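Local atomic coordinates of membrane protein (Acinetobacter baumannii AB307-0294, PDB entry 5DL5), a protein that forms a beta-barrel channel of the OprD porin family in the outer membrane, probably letting small molecules, including some antibiotics, diffuse across it. Residues 16-21 against 117-122; 213-217 against 244-250; 237-241 against 276-280; 350-356 against 377-383. One frame throughout, in Å; residues are numbered along the deposited sequence.

Interaction 1: 16-21 against 117-122; sequences SEQSEA and RFSNTT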
loop_
_atom_site.group_PDB
_atom_site.type_symbol
_atom_site.label_atom_id
_atom_site.label_comp_id
_atom_site.label_asym_id
_atom_site.label_seq_id
_atom_site.Cartn_x
_atom_site.Cartn_y
_atom_site.Cartn_z
ATOM N N SER A 16 -22.037 24.216 0.966
ATOM C CA SER A 16 -20.677 23.638 0.702
ATOM C C SER A 16 -20.132 23.007 1.932
ATOM O O SER A 16 -20.707 23.178 2.982
ATOM C CB SER A 16 -19.748 24.777 0.237
ATOM O OG SER A 16 -19.462 25.706 1.330
ATOM N N GLU A 17 -18.996 22.332 1.849
ATOM C CA GLU A 17 -18.303 21.776 3.045
ATOM C C GLU A 17 -17.880 22.922 3.963
ATOM O O GLU A 17 -18.023 22.799 5.150
ATOM C CB GLU A 17 -17.019 21.018 2.699
ATOM C CG GLU A 17 -17.232 19.740 1.873
ATOM C CD GLU A 17 -15.940 19.156 1.269
ATOM O OE1 GLU A 17 -14.786 19.521 1.588
ATOM O OE2 GLU A 17 -16.086 18.314 0.382
ATOM N N GLN A 18 -17.379 24.043 3.418
ATOM C CA GLN A 18 -16.953 25.152 4.315
ATOM C C GLN A 18 -18.062 25.931 5.006
ATOM O O GLN A 18 -17.917 26.277 6.184
ATOM C CB GLN A 18 -15.899 26.062 3.707
ATOM C CG GLN A 18 -15.429 27.187 4.688
ATOM C CD GLN A 18 -14.886 26.746 6.039
ATOM O OE1 GLN A 18 -14.380 25.666 6.180
ATOM N NE2 GLN A 18 -14.887 27.671 7.022
ATOM N N SER A 19 -19.204 26.091 4.348
ATOM C CA SER A 19 -20.306 26.818 4.933
ATOM C C SER A 19 -20.921 26.003 6.015
ATOM O O SER A 19 -21.600 26.535 6.804
ATOM C CB SER A 19 -21.361 27.238 3.926
ATOM O OG SER A 19 -21.813 26.080 3.265
ATOM N N GLU A 20 -20.709 24.720 6.045
ATOM C CA GLU A 20 -21.238 23.923 7.160
ATOM C C GLU A 20 -20.258 23.783 8.312
ATOM O O GLU A 20 -20.538 23.034 9.220
ATOM C CB GLU A 20 -21.683 22.483 6.672
ATOM C CG GLU A 20 -22.882 22.523 5.745
ATOM C CD GLU A 20 -23.981 23.388 6.336
ATOM O OE1 GLU A 20 -24.350 23.128 7.510
ATOM O OE2 GLU A 20 -24.419 24.393 5.696
ATOM N N ALA A 21 -19.098 24.425 8.281
ATOM C CA ALA A 21 -18.108 24.279 9.374
ATOM C C ALA A 21 -18.794 24.603 10.721
ATOM O O ALA A 21 -19.538 25.549 10.794
ATOM C CB ALA A 21 -16.972 25.282 9.181
ATOM N N ARG A 117 -9.659 25.631 4.030
ATOM C CA ARG A 117 -10.784 25.146 3.248
ATOM C C ARG A 117 -11.617 26.292 2.723
ATOM O O ARG A 117 -11.954 27.183 3.482
ATOM C CB ARG A 117 -11.649 24.142 4.027
ATOM C CG ARG A 117 -12.720 23.460 3.141
ATOM C CD ARG A 117 -13.524 22.420 3.883
ATOM N NE ARG A 117 -14.194 23.023 5.055
ATOM C CZ ARG A 117 -14.694 22.319 6.059
ATOM N NH1 ARG A 117 -14.665 20.998 6.020
ATOM N NH2 ARG A 117 -15.223 22.897 7.089
ATOM N N PHE A 118 -11.950 26.266 1.434
ATOM C CA PHE A 118 -12.832 27.253 0.794
ATOM C C PHE A 118 -13.802 26.469 -0.042
ATOM O O PHE A 118 -13.367 25.625 -0.831
ATOM C CB PHE A 118 -11.994 28.068 -0.168
ATOM C CG PHE A 118 -12.826 28.944 -1.067
ATOM C CD1 PHE A 118 -13.606 29.983 -0.530
ATOM C CD2 PHE A 118 -12.867 28.725 -2.417
ATOM C CE1 PHE A 118 -14.417 30.788 -1.358
ATOM C CE2 PHE A 118 -13.628 29.528 -3.218
ATOM C CZ PHE A 118 -14.414 30.554 -2.681
ATOM N N SER A 119 -15.104 26.724 0.134
ATOM C CA SER A 119 -16.157 26.022 -0.549
ATOM C C SER A 119 -16.008 24.482 -0.293
ATOM O O SER A 119 -16.177 24.028 0.902
ATOM C CB SER A 119 -16.176 26.532 -1.972
ATOM O OG SER A 119 -17.061 25.867 -2.808
ATOM N N ASN A 120 -15.777 23.690 -1.358
ATOM C CA ASN A 120 -15.479 22.278 -1.253
ATOM C C ASN A 120 -14.072 21.910 -1.589
ATOM O O ASN A 120 -13.798 20.739 -1.996
ATOM C CB ASN A 120 -16.386 21.490 -2.170
ATOM C CG ASN A 120 -17.825 21.812 -1.881
ATOM O OD1 ASN A 120 -18.341 21.506 -0.828
ATOM N ND2 ASN A 120 -18.435 22.514 -2.777
ATOM N N THR A 121 -13.147 22.804 -1.356
ATOM C CA THR A 121 -11.710 22.508 -1.617
ATOM C C THR A 121 -10.812 22.692 -0.423
ATOM O O THR A 121 -10.862 23.753 0.228
ATOM C CB THR A 121 -11.243 23.475 -2.754
ATOM O OG1 THR A 121 -11.996 23.203 -3.930
ATOM C CG2 THR A 121 -9.777 23.342 -3.051
ATOM N N THR A 122 -9.988 21.695 -0.097
ATOM C CA THR A 122 -9.089 21.733 1.031
ATOM C C THR A 122 -7.644 21.731 0.535
ATOM O O THR A 122 -7.313 21.092 -0.502
ATOM C CB THR A 122 -9.378 20.527 1.912
ATOM O OG1 THR A 122 -10.737 20.627 2.333
ATOM C CG2 THR A 122 -8.530 20.480 3.188
HETATM O O HOH W 1 -12.347 19.180 0.395
#
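The tight hairpin joining strands 106-118 and 121-125 of the porin barrel, a type II' beta turn from Phe118 to Thr121, receives Glu17 and Gln18 of the N-terminal segment. Backbone and side chain of the turn share the work: Ser119 O takes the N-H of Gln18 at 2.8 Å, and Asn120 OD1 takes the N-H of Glu17 at 2.9 Å. Beside them Arg117 grips Gln18 side-on, two of its nitrogens, NE and NH2, spent on one oxygen. Its NE lies 2.9 Å from Gln18 OE1, in the amide plane on a lone pair, while NH2 reaches the same atom from well above that plane. The guanidinium bends round to it at chi3 (58°), and one of its faces lies under Glu17 O. The other end of the Gln18 amide is held too, NE2 bonding to the carbonyls of Thr66 and Gly68. Glu17 OE2 bonds to His155 on strand 150-157. Ser16 and Ser19 tie the segment to itself: Ser16 OG accepts from Ser19 N, an ST motif. A water completes the edge, 2.7 Å from Glu17 OE1 and 2.9 Å from Thr122 OG1.

Interaction 2: 213-217 against 244-250; sequences KNALE and TKFDANA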
loop_
_atom_site.group_PDB
_atom_site.type_symbol
_atom_site.label_atom_id
_atom_site.label_comp_id
_atom_site.label_asym_id
_atom_site.label_seq_id
_atom_site.Cartn_x
_atom_site.Cartn_y
_atom_site.Cartn_z
ATOM N N LYS A 213 10.951 13.896 -9.481
ATOM C CA LYS A 213 12.117 14.503 -10.171
ATOM C C LYS A 213 13.324 13.564 -10.026
ATOM O O LYS A 213 13.599 12.997 -8.976
ATOM C CB LYS A 213 12.410 15.948 -9.631
ATOM C CG LYS A 213 13.802 16.584 -10.048
ATOM C CD LYS A 213 13.985 18.034 -9.619
ATOM C CE LYS A 213 15.188 18.795 -10.262
ATOM N NZ LYS A 213 14.894 19.859 -11.295
ATOM N N ASN A 214 13.996 13.354 -11.149
ATOM C CA ASN A 214 15.112 12.448 -11.240
ATOM C C ASN A 214 14.828 11.018 -10.946
ATOM O O ASN A 214 15.789 10.259 -10.703
ATOM C CB ASN A 214 16.263 12.943 -10.341
ATOM C CG ASN A 214 16.794 14.287 -10.823
ATOM O OD1 ASN A 214 16.867 14.521 -12.030
ATOM N ND2 ASN A 214 17.026 15.188 -9.929
ATOM N N ALA A 215 13.556 10.612 -10.903
ATOM C CA ALA A 215 13.257 9.274 -10.445
ATOM C C ALA A 215 12.331 8.516 -11.457
ATOM O O ALA A 215 12.752 7.601 -12.096
ATOM C CB ALA A 215 12.573 9.338 -9.120
ATOM N N LEU A 216 11.098 8.980 -11.643
ATOM C CA LEU A 216 10.201 8.325 -12.471
ATOM C C LEU A 216 8.960 9.159 -12.724
ATOM O O LEU A 216 8.663 10.074 -11.940
ATOM C CB LEU A 216 9.745 7.002 -11.851
ATOM C CG LEU A 216 9.129 6.988 -10.433
ATOM C CD1 LEU A 216 7.616 6.962 -10.432
ATOM C CD2 LEU A 216 9.501 5.679 -9.778
ATOM N N GLU A 217 8.256 8.761 -13.762
ATOM C CA GLU A 217 6.947 9.240 -14.138
ATOM C C GLU A 217 6.038 8.052 -14.114
ATOM O O GLU A 217 6.430 6.940 -14.546
ATOM C CB GLU A 217 6.967 9.948 -15.532
ATOM C CG GLU A 217 7.979 11.064 -15.562
ATOM C CD GLU A 217 8.206 11.700 -16.954
ATOM O OE1 GLU A 217 8.034 11.042 -18.058
ATOM O OE2 GLU A 217 8.637 12.886 -16.908
ATOM N N THR A 244 4.898 3.213 -16.084
ATOM C CA THR A 244 6.006 3.849 -15.380
ATOM C C THR A 244 7.205 4.004 -16.258
ATOM O O THR A 244 7.693 3.071 -16.892
ATOM C CB THR A 244 6.435 3.005 -14.156
ATOM O OG1 THR A 244 5.316 2.757 -13.351
ATOM C CG2 THR A 244 7.566 3.762 -13.275
ATOM N N LYS A 245 7.731 5.199 -16.306
ATOM C CA LYS A 245 8.990 5.473 -16.940
ATOM C C LYS A 245 9.977 5.853 -15.851
ATOM O O LYS A 245 9.807 6.871 -15.118
ATOM C CB LYS A 245 8.893 6.614 -17.970
ATOM C CG LYS A 245 10.167 6.686 -18.781
ATOM C CD LYS A 245 10.074 7.696 -19.916
ATOM C CE LYS A 245 9.932 9.101 -19.309
ATOM N NZ LYS A 245 10.608 10.173 -20.096
ATOM N N PHE A 246 10.972 5.016 -15.731
ATOM C CA PHE A 246 12.034 5.214 -14.778
ATOM C C PHE A 246 13.106 6.016 -15.418
ATOM O O PHE A 246 13.547 5.724 -16.558
ATOM C CB PHE A 246 12.651 3.843 -14.313
ATOM C CG PHE A 246 11.731 3.032 -13.499
ATOM C CD1 PHE A 246 11.647 3.222 -12.116
ATOM C CD2 PHE A 246 10.943 2.096 -14.068
ATOM C CE1 PHE A 246 10.776 2.443 -11.350
ATOM C CE2 PHE A 246 10.077 1.292 -13.315
ATOM C CZ PHE A 246 9.989 1.478 -11.934
ATOM N N ASP A 247 13.561 7.011 -14.671
ATOM C CA ASP A 247 14.704 7.955 -15.161
ATOM C C ASP A 247 15.972 7.085 -15.211
ATOM O O ASP A 247 16.120 6.061 -14.440
ATOM C CB ASP A 247 14.860 9.043 -14.084
ATOM C CG ASP A 247 15.746 10.245 -14.465
ATOM O OD1 ASP A 247 15.173 11.255 -14.977
ATOM O OD2 ASP A 247 16.969 10.293 -14.063
ATOM N N ALA A 248 16.902 7.515 -16.032
ATOM C CA ALA A 248 18.224 6.871 -16.227
ATOM C C ALA A 248 18.966 6.715 -14.924
ATOM O O ALA A 248 19.586 5.692 -14.715
ATOM C CB ALA A 248 19.080 7.669 -17.201
ATOM N N ASN A 249 18.827 7.684 -14.013
ATOM C CA ASN A 249 19.426 7.598 -12.671
ATOM C C ASN A 249 18.557 7.019 -11.586
ATOM O O ASN A 249 18.908 7.083 -10.434
ATOM C CB ASN A 249 19.843 9.002 -12.204
ATOM C CG ASN A 249 20.715 9.693 -13.225
ATOM O OD1 ASN A 249 20.640 10.911 -13.404
ATOM N ND2 ASN A 249 21.490 8.923 -13.953
ATOM N N ALA A 250 17.420 6.460 -11.929
ATOM C CA ALA A 250 16.624 5.807 -10.930
ATOM C C ALA A 250 17.165 4.456 -10.487
ATOM O O ALA A 250 17.961 3.858 -11.162
ATOM C CB ALA A 250 15.208 5.633 -11.430
#
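The ring of Phe246 meets Leu216 obliquely, with Leu216 CD2 3.8 Å from Phe246 CE1, and carries Thr244 CG2 on one face near the rim. The two side chains lie alongside each other and point the same way. Leu216 gets there with CG set between its backbone N and carbonyl carbon (chi1 55°), and its CB sits 3.3 Å from Lys245 O. The carboxylate of Asp247, a second flat group, lies against the Asn214 peptide, and its OD2 accepts the N-H of Asn249 on the anti side, an Asx turn within the type I beta turn from Asp247 to Ala250. Where the strands are still regular, Glu217 and Lys245 form an antiparallel hydrogen-bonded pair, with Glu217 N 2.8 Å from Lys245 O. Their side chains run side by side to a salt bridge, Glu217 OE1 to Lys245 NZ at 3.4 Å. The last rung is Asp247 N to Ala215 O at 2.8 Å, straight at the hydrogen (168°) but arriving from above the carbonyl plane; Ala250 CB packs on the same oxygen. This is the open end of the hairpin of strands 216-229 and 233-246. Ala215 and Leu216 form a classic beta bulge against strand 203-212, while Thr244 and Phe246 bond through their backbones to Asn275 and Lys273, at the start of strand 273-286.

Interaction 3: 237-241 against 276-280; sequences YDFSG and NIWAI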
loop_
_atom_site.group_PDB
_atom_site.type_symbol
_atom_site.label_atom_id
_atom_site.label_comp_id
_atom_site.label_asym_id
_atom_site.label_seq_id
_atom_site.Cartn_x
_atom_site.Cartn_y
_atom_site.Cartn_z
ATOM N N TYR A 237 -16.405 -6.324 -12.084
ATOM C CA TYR A 237 -15.285 -6.344 -12.953
ATOM C C TYR A 237 -14.421 -5.171 -12.696
ATOM O O TYR A 237 -14.897 -4.066 -12.449
ATOM C CB TYR A 237 -15.738 -6.215 -14.409
ATOM C CG TYR A 237 -16.719 -7.238 -14.862
ATOM C CD1 TYR A 237 -18.082 -6.980 -14.795
ATOM C CD2 TYR A 237 -16.303 -8.400 -15.409
ATOM C CE1 TYR A 237 -19.007 -7.882 -15.290
ATOM C CE2 TYR A 237 -17.182 -9.317 -15.899
ATOM C CZ TYR A 237 -18.535 -9.035 -15.842
ATOM O OH TYR A 237 -19.405 -9.975 -16.286
ATOM N N ASP A 238 -13.152 -5.394 -12.758
ATOM C CA ASP A 238 -12.143 -4.355 -12.498
ATOM C C ASP A 238 -11.017 -4.418 -13.556
ATOM O O ASP A 238 -10.446 -5.542 -13.858
ATOM C CB ASP A 238 -11.538 -4.518 -11.087
ATOM C CG ASP A 238 -10.666 -3.305 -10.701
ATOM O OD1 ASP A 238 -11.241 -2.219 -10.290
ATOM O OD2 ASP A 238 -9.405 -3.367 -10.921
ATOM N N PHE A 239 -10.676 -3.260 -14.111
ATOM C CA PHE A 239 -9.492 -3.111 -14.993
ATOM C C PHE A 239 -8.638 -2.021 -14.418
ATOM O O PHE A 239 -9.142 -0.865 -14.167
ATOM C CB PHE A 239 -10.048 -2.846 -16.429
ATOM C CG PHE A 239 -9.016 -2.590 -17.532
ATOM C CD1 PHE A 239 -7.756 -3.231 -17.584
ATOM C CD2 PHE A 239 -9.369 -1.747 -18.634
ATOM C CE1 PHE A 239 -6.839 -2.976 -18.617
ATOM C CE2 PHE A 239 -8.466 -1.504 -19.708
ATOM C CZ PHE A 239 -7.212 -2.144 -19.733
ATOM N N SER A 240 -7.419 -2.377 -14.052
ATOM C CA SER A 240 -6.490 -1.489 -13.416
ATOM C C SER A 240 -5.166 -1.542 -14.200
ATOM O O SER A 240 -4.791 -2.600 -14.743
ATOM C CB SER A 240 -6.198 -1.909 -11.964
ATOM O OG SER A 240 -7.381 -1.683 -11.206
ATOM N N GLY A 241 -4.412 -0.444 -14.197
ATOM C CA GLY A 241 -3.035 -0.501 -14.679
ATOM C C GLY A 241 -2.095 0.694 -14.403
ATOM O O GLY A 241 -2.562 1.753 -14.042
ATOM N N ASN A 276 4.893 -1.350 -18.315
ATOM C CA ASN A 276 3.416 -1.332 -18.188
ATOM C C ASN A 276 2.945 -2.604 -17.419
ATOM O O ASN A 276 3.383 -3.713 -17.693
ATOM C CB ASN A 276 2.726 -1.321 -19.556
ATOM C CG ASN A 276 3.133 -0.115 -20.364
ATOM O OD1 ASN A 276 2.758 0.983 -20.053
ATOM N ND2 ASN A 276 3.998 -0.289 -21.279
ATOM N N ILE A 277 2.085 -2.414 -16.445
ATOM C CA ILE A 277 1.461 -3.515 -15.687
ATOM C C ILE A 277 -0.025 -3.206 -15.680
ATOM O O ILE A 277 -0.484 -2.115 -15.359
ATOM C CB ILE A 277 2.100 -3.756 -14.332
ATOM C CG1 ILE A 277 1.505 -5.028 -13.687
ATOM C CG2 ILE A 277 2.012 -2.516 -13.467
ATOM C CD1 ILE A 277 2.217 -5.431 -12.413
ATOM N N TRP A 278 -0.798 -4.219 -16.013
ATOM C CA TRP A 278 -2.260 -4.135 -15.980
ATOM C C TRP A 278 -2.894 -5.451 -15.475
ATOM O O TRP A 278 -2.241 -6.458 -15.474
ATOM C CB TRP A 278 -2.808 -3.697 -17.326
ATOM C CG TRP A 278 -2.550 -4.614 -18.402
ATOM C CD1 TRP A 278 -1.439 -4.636 -19.220
ATOM C CD2 TRP A 278 -3.378 -5.735 -18.806
ATOM N NE1 TRP A 278 -1.533 -5.732 -20.047
ATOM C CE2 TRP A 278 -2.661 -6.441 -19.810
ATOM C CE3 TRP A 278 -4.588 -6.246 -18.365
ATOM C CZ2 TRP A 278 -3.179 -7.540 -20.481
ATOM C CZ3 TRP A 278 -5.075 -7.448 -18.987
ATOM C CH2 TRP A 278 -4.349 -8.039 -20.064
ATOM N N ALA A 279 -4.166 -5.396 -15.104
ATOM C CA ALA A 279 -4.851 -6.494 -14.529
ATOM C C ALA A 279 -6.318 -6.348 -14.725
ATOM O O ALA A 279 -6.808 -5.231 -14.781
ATOM C CB ALA A 279 -4.543 -6.640 -13.069
ATOM N N ILE A 280 -6.969 -7.483 -14.979
ATOM C CA ILE A 280 -8.410 -7.575 -15.038
ATOM C C ILE A 280 -8.882 -8.594 -14.012
ATOM O O ILE A 280 -8.196 -9.640 -13.875
ATOM C CB ILE A 280 -8.905 -7.975 -16.438
ATOM C CG1 ILE A 280 -8.190 -9.272 -16.934
ATOM C CG2 ILE A 280 -8.596 -6.848 -17.383
ATOM C CD1 ILE A 280 -8.742 -9.903 -18.194
#
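Segments 237-241 and 276-280 run antiparallel at 172°, their axes 4.6 Å apart, and Ser240 and Ala279 form the hydrogen-bonded pair between them. Ser240 N reaches Ala279 O at 3.0 Å, and Ala279 N returns to Ser240 O almost in line with the carbonyl bond. Phe239, Trp278 and Ile280 stand on one face. Phe239 holds its CG anti to the backbone N (chi1 177°), which swings the ring across toward the neighbouring strand. There Phe239 CD1 meets Ile280 CG2 at 3.7 Å and its CE1 approaches Trp278 CE3 at 4.0 Å, both obliquely. Ala279 O lies in the plane of the Phe239 ring, at its edge. Gly241 faces Trp278 closely, 3.9 Å between their CA atoms. In this porin barrel the two segments belong to adjacent wall strands, 233-246 and 273-286, and the aromatic face, with Phe239 and Ile280 on the surface, is consistent with one turned to lipid. The other face carries Ser240 and Ala279, buried under a loop through Leu318 and Pro319. Asp238 lies on this side too: Ser240 OG donates to Asp238 OD2 at 2.6 Å, on the syn lone pair, and Asn222 of strand 216-229 bonds to both Asp238 OD1 and Ser240 OG.

Interaction 4: 350-356 against 377-383; sequences GLNWTTA and FFNQVKY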
loop_
_atom_site.group_PDB
_atom_site.type_symbol
_atom_site.label_atom_id
_atom_site.label_comp_id
_atom_site.label_asym_id
_atom_site.label_seq_id
_atom_site.Cartn_x
_atom_site.Cartn_y
_atom_site.Cartn_z
ATOM N N GLY A 350 -18.619 -11.295 12.154
ATOM C CA GLY A 350 -17.319 -10.759 12.060
ATOM C C GLY A 350 -16.151 -11.678 11.815
ATOM O O GLY A 350 -15.030 -11.162 11.812
ATOM N N LEU A 351 -16.362 -12.989 11.605
ATOM C CA LEU A 351 -15.273 -13.916 11.199
ATOM C C LEU A 351 -15.303 -14.096 9.691
ATOM O O LEU A 351 -16.374 -14.354 9.146
ATOM C CB LEU A 351 -15.422 -15.265 11.929
ATOM C CG LEU A 351 -14.374 -16.329 11.597
ATOM C CD1 LEU A 351 -13.046 -15.961 12.179
ATOM C CD2 LEU A 351 -14.758 -17.687 12.162
ATOM N N ASN A 352 -14.155 -13.886 9.017
ATOM C CA ASN A 352 -14.000 -14.004 7.559
ATOM C C ASN A 352 -12.779 -14.841 7.216
ATOM O O ASN A 352 -11.747 -14.792 7.930
ATOM C CB ASN A 352 -13.774 -12.622 6.869
ATOM C CG ASN A 352 -14.948 -11.680 7.038
ATOM O OD1 ASN A 352 -14.764 -10.532 7.432
ATOM N ND2 ASN A 352 -16.146 -12.131 6.719
ATOM N N TRP A 353 -12.843 -15.548 6.094
ATOM C CA TRP A 353 -11.714 -16.389 5.633
ATOM C C TRP A 353 -11.509 -16.109 4.138
ATOM O O TRP A 353 -12.503 -16.084 3.375
ATOM C CB TRP A 353 -11.984 -17.870 5.933
ATOM C CG TRP A 353 -11.022 -18.831 5.251
ATOM C CD1 TRP A 353 -9.653 -18.756 5.251
ATOM C CD2 TRP A 353 -11.340 -20.012 4.481
ATOM N NE1 TRP A 353 -9.120 -19.789 4.558
ATOM C CE2 TRP A 353 -10.123 -20.584 4.077
ATOM C CE3 TRP A 353 -12.541 -20.661 4.138
ATOM C CZ2 TRP A 353 -10.045 -21.752 3.249
ATOM C CZ3 TRP A 353 -12.478 -21.834 3.305
ATOM C CH2 TRP A 353 -11.229 -22.350 2.880
ATOM N N THR A 354 -10.265 -15.901 3.757
ATOM C CA THR A 354 -9.863 -15.701 2.384
ATOM C C THR A 354 -8.807 -16.740 2.070
ATOM O O THR A 354 -7.855 -16.977 2.900
ATOM C CB THR A 354 -9.258 -14.282 2.121
ATOM O OG1 THR A 354 -10.317 -13.373 2.083
ATOM C CG2 THR A 354 -8.651 -14.207 0.673
ATOM N N THR A 355 -8.994 -17.433 0.945
ATOM C CA THR A 355 -7.935 -18.358 0.471
ATOM C C THR A 355 -7.710 -17.966 -0.993
ATOM O O THR A 355 -8.658 -17.612 -1.694
ATOM C CB THR A 355 -8.251 -19.851 0.768
ATOM O OG1 THR A 355 -7.093 -20.661 0.532
ATOM C CG2 THR A 355 -9.331 -20.390 -0.125
ATOM N N ALA A 356 -6.466 -18.033 -1.447
ATOM C CA ALA A 356 -6.151 -17.706 -2.787
ATOM C C ALA A 356 -4.917 -18.465 -3.260
ATOM O O ALA A 356 -4.056 -18.893 -2.458
ATOM C CB ALA A 356 -5.882 -16.182 -2.890
ATOM N N PHE A 377 0.370 -19.706 -2.378
ATOM C CA PHE A 377 -0.862 -20.135 -1.671
ATOM C C PHE A 377 -1.066 -19.294 -0.364
ATOM O O PHE A 377 -0.217 -19.293 0.559
ATOM C CB PHE A 377 -0.850 -21.640 -1.322
ATOM C CG PHE A 377 -2.180 -22.147 -0.736
ATOM C CD1 PHE A 377 -3.432 -21.775 -1.296
ATOM C CD2 PHE A 377 -2.215 -23.024 0.415
ATOM C CE1 PHE A 377 -4.640 -22.248 -0.741
ATOM C CE2 PHE A 377 -3.427 -23.514 0.937
ATOM C CZ PHE A 377 -4.620 -23.143 0.373
ATOM N N PHE A 378 -2.154 -18.542 -0.336
ATOM C CA PHE A 378 -2.398 -17.561 0.748
ATOM C C PHE A 378 -3.663 -17.949 1.536
ATOM O O PHE A 378 -4.712 -18.352 0.904
ATOM C CB PHE A 378 -2.615 -16.206 0.036
ATOM C CG PHE A 378 -3.118 -15.101 0.980
ATOM C CD1 PHE A 378 -2.196 -14.399 1.773
ATOM C CD2 PHE A 378 -4.459 -14.781 1.078
ATOM C CE1 PHE A 378 -2.653 -13.367 2.631
ATOM C CE2 PHE A 378 -4.918 -13.825 2.000
ATOM C CZ PHE A 378 -4.021 -13.088 2.725
ATOM N N ASN A 379 -3.626 -17.835 2.871
ATOM C CA ASN A 379 -4.816 -17.935 3.678
ATOM C C ASN A 379 -4.811 -16.819 4.704
ATOM O O ASN A 379 -3.748 -16.508 5.290
ATOM C CB ASN A 379 -4.920 -19.259 4.372
ATOM C CG ASN A 379 -5.283 -20.366 3.413
ATOM O OD1 ASN A 379 -6.447 -20.627 3.185
ATOM N ND2 ASN A 379 -4.253 -20.983 2.781
ATOM N N GLN A 380 -5.969 -16.217 4.889
ATOM C CA GLN A 380 -6.143 -15.284 5.967
ATOM C C GLN A 380 -7.447 -15.532 6.661
ATOM O O GLN A 380 -8.459 -15.693 6.041
ATOM C CB GLN A 380 -6.073 -13.812 5.470
ATOM C CG GLN A 380 -6.344 -12.838 6.608
ATOM C CD GLN A 380 -6.003 -11.409 6.196
ATOM O OE1 GLN A 380 -4.848 -11.024 6.076
ATOM N NE2 GLN A 380 -7.013 -10.644 5.942
ATOM N N VAL A 381 -7.393 -15.619 7.962
ATOM C CA VAL A 381 -8.561 -15.541 8.779
ATOM C C VAL A 381 -8.529 -14.230 9.563
ATOM O O VAL A 381 -7.480 -13.822 10.151
ATOM C CB VAL A 381 -8.616 -16.688 9.769
ATOM C CG1 VAL A 381 -9.763 -16.494 10.767
ATOM C CG2 VAL A 381 -8.781 -18.008 9.041
ATOM N N LYS A 382 -9.677 -13.607 9.603
ATOM C CA LYS A 382 -9.827 -12.347 10.288
ATOM C C LYS A 382 -11.064 -12.356 11.152
ATOM O O LYS A 382 -12.138 -12.849 10.693
ATOM C CB LYS A 382 -9.906 -11.202 9.263
ATOM C CG LYS A 382 -10.020 -9.859 9.999
ATOM C CD LYS A 382 -9.722 -8.615 9.153
ATOM C CE LYS A 382 -9.533 -7.493 10.148
ATOM N NZ LYS A 382 -9.164 -6.253 9.457
ATOM N N TYR A 383 -10.959 -11.857 12.384
ATOM C CA TYR A 383 -12.105 -11.648 13.271
ATOM C C TYR A 383 -12.167 -10.165 13.689
ATOM O O TYR A 383 -11.154 -9.635 14.216
ATOM C CB TYR A 383 -11.956 -12.523 14.539
ATOM C CG TYR A 383 -13.042 -12.294 15.444
ATOM C CD1 TYR A 383 -14.366 -12.592 15.055
ATOM C CD2 TYR A 383 -12.846 -11.711 16.679
ATOM C CE1 TYR A 383 -15.437 -12.297 15.879
ATOM C CE2 TYR A 383 -13.920 -11.453 17.505
ATOM C CZ TYR A 383 -15.194 -11.727 17.097
ATOM O OH TYR A 383 -16.248 -11.475 17.962
#
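Val381 wedges its two methyls between Leu351 and Trp353 across the beta hairpin of strands 351-365 and 371-384, part of the porin barrel wall. CG1 of Val381 meets Leu351 CD1 at 3.6 Å, and CG2 lies 4.0 Å from Trp353 CD1, so the branched side chain fills the groove between leucine and indole. The next groove along this face, between Trp353 and Thr355, takes the amide of Asn379. It lies alongside the indole and nearly coplanar with it (8°), and Trp353 NE1 donates to Asn379 OD1 at 3.1 Å on an in-plane lone pair. The far end of the amide is fitted against the neighbouring aromatic, Asn379 ND2 resting over one face of the Phe377 ring toward its rim. On the opposite face of the sheet Thr354 CG2 nudges the Phe378 ring at its edge, and Phe378 itself meets Tyr322 ring to ring. Thr354 OG1 turns the other way, to Asn339 on strand 332-341. Backbone bonds run in pairs between Asn352 and Lys382, Thr354 and Gln380, and Ala356 and Phe378. Asn379 OD1 takes a second donor, the Thr355 hydroxyl: OG1, anti to its own backbone N (chi1 -169°), comes from above the carbonyl plane to 2.7 Å.

Interactions 2, 3 and 4 are wall contacts between neighbouring antiparallel strands of the 18-stranded barrel, whereas interaction 1 lays the N-terminal segment on a hairpin turn. Along the chain, interaction 1 closes first. Interactions 2 and 3 then cross, because both use strand 233-246: its end, 244-246, pairs with the preceding strand and 237-241 with the following one, the centres of the two contacts 22 Å apart. Interaction 4 comes last, with its centre 24 Å from that of interaction 3 and 37 Å from that of interaction 2, on the other side of the chain's centre. Interaction 1 lies 35 to 40 Å from the rest, centre to centre. Strand-by-strand pairing thus carries the wall round the channel.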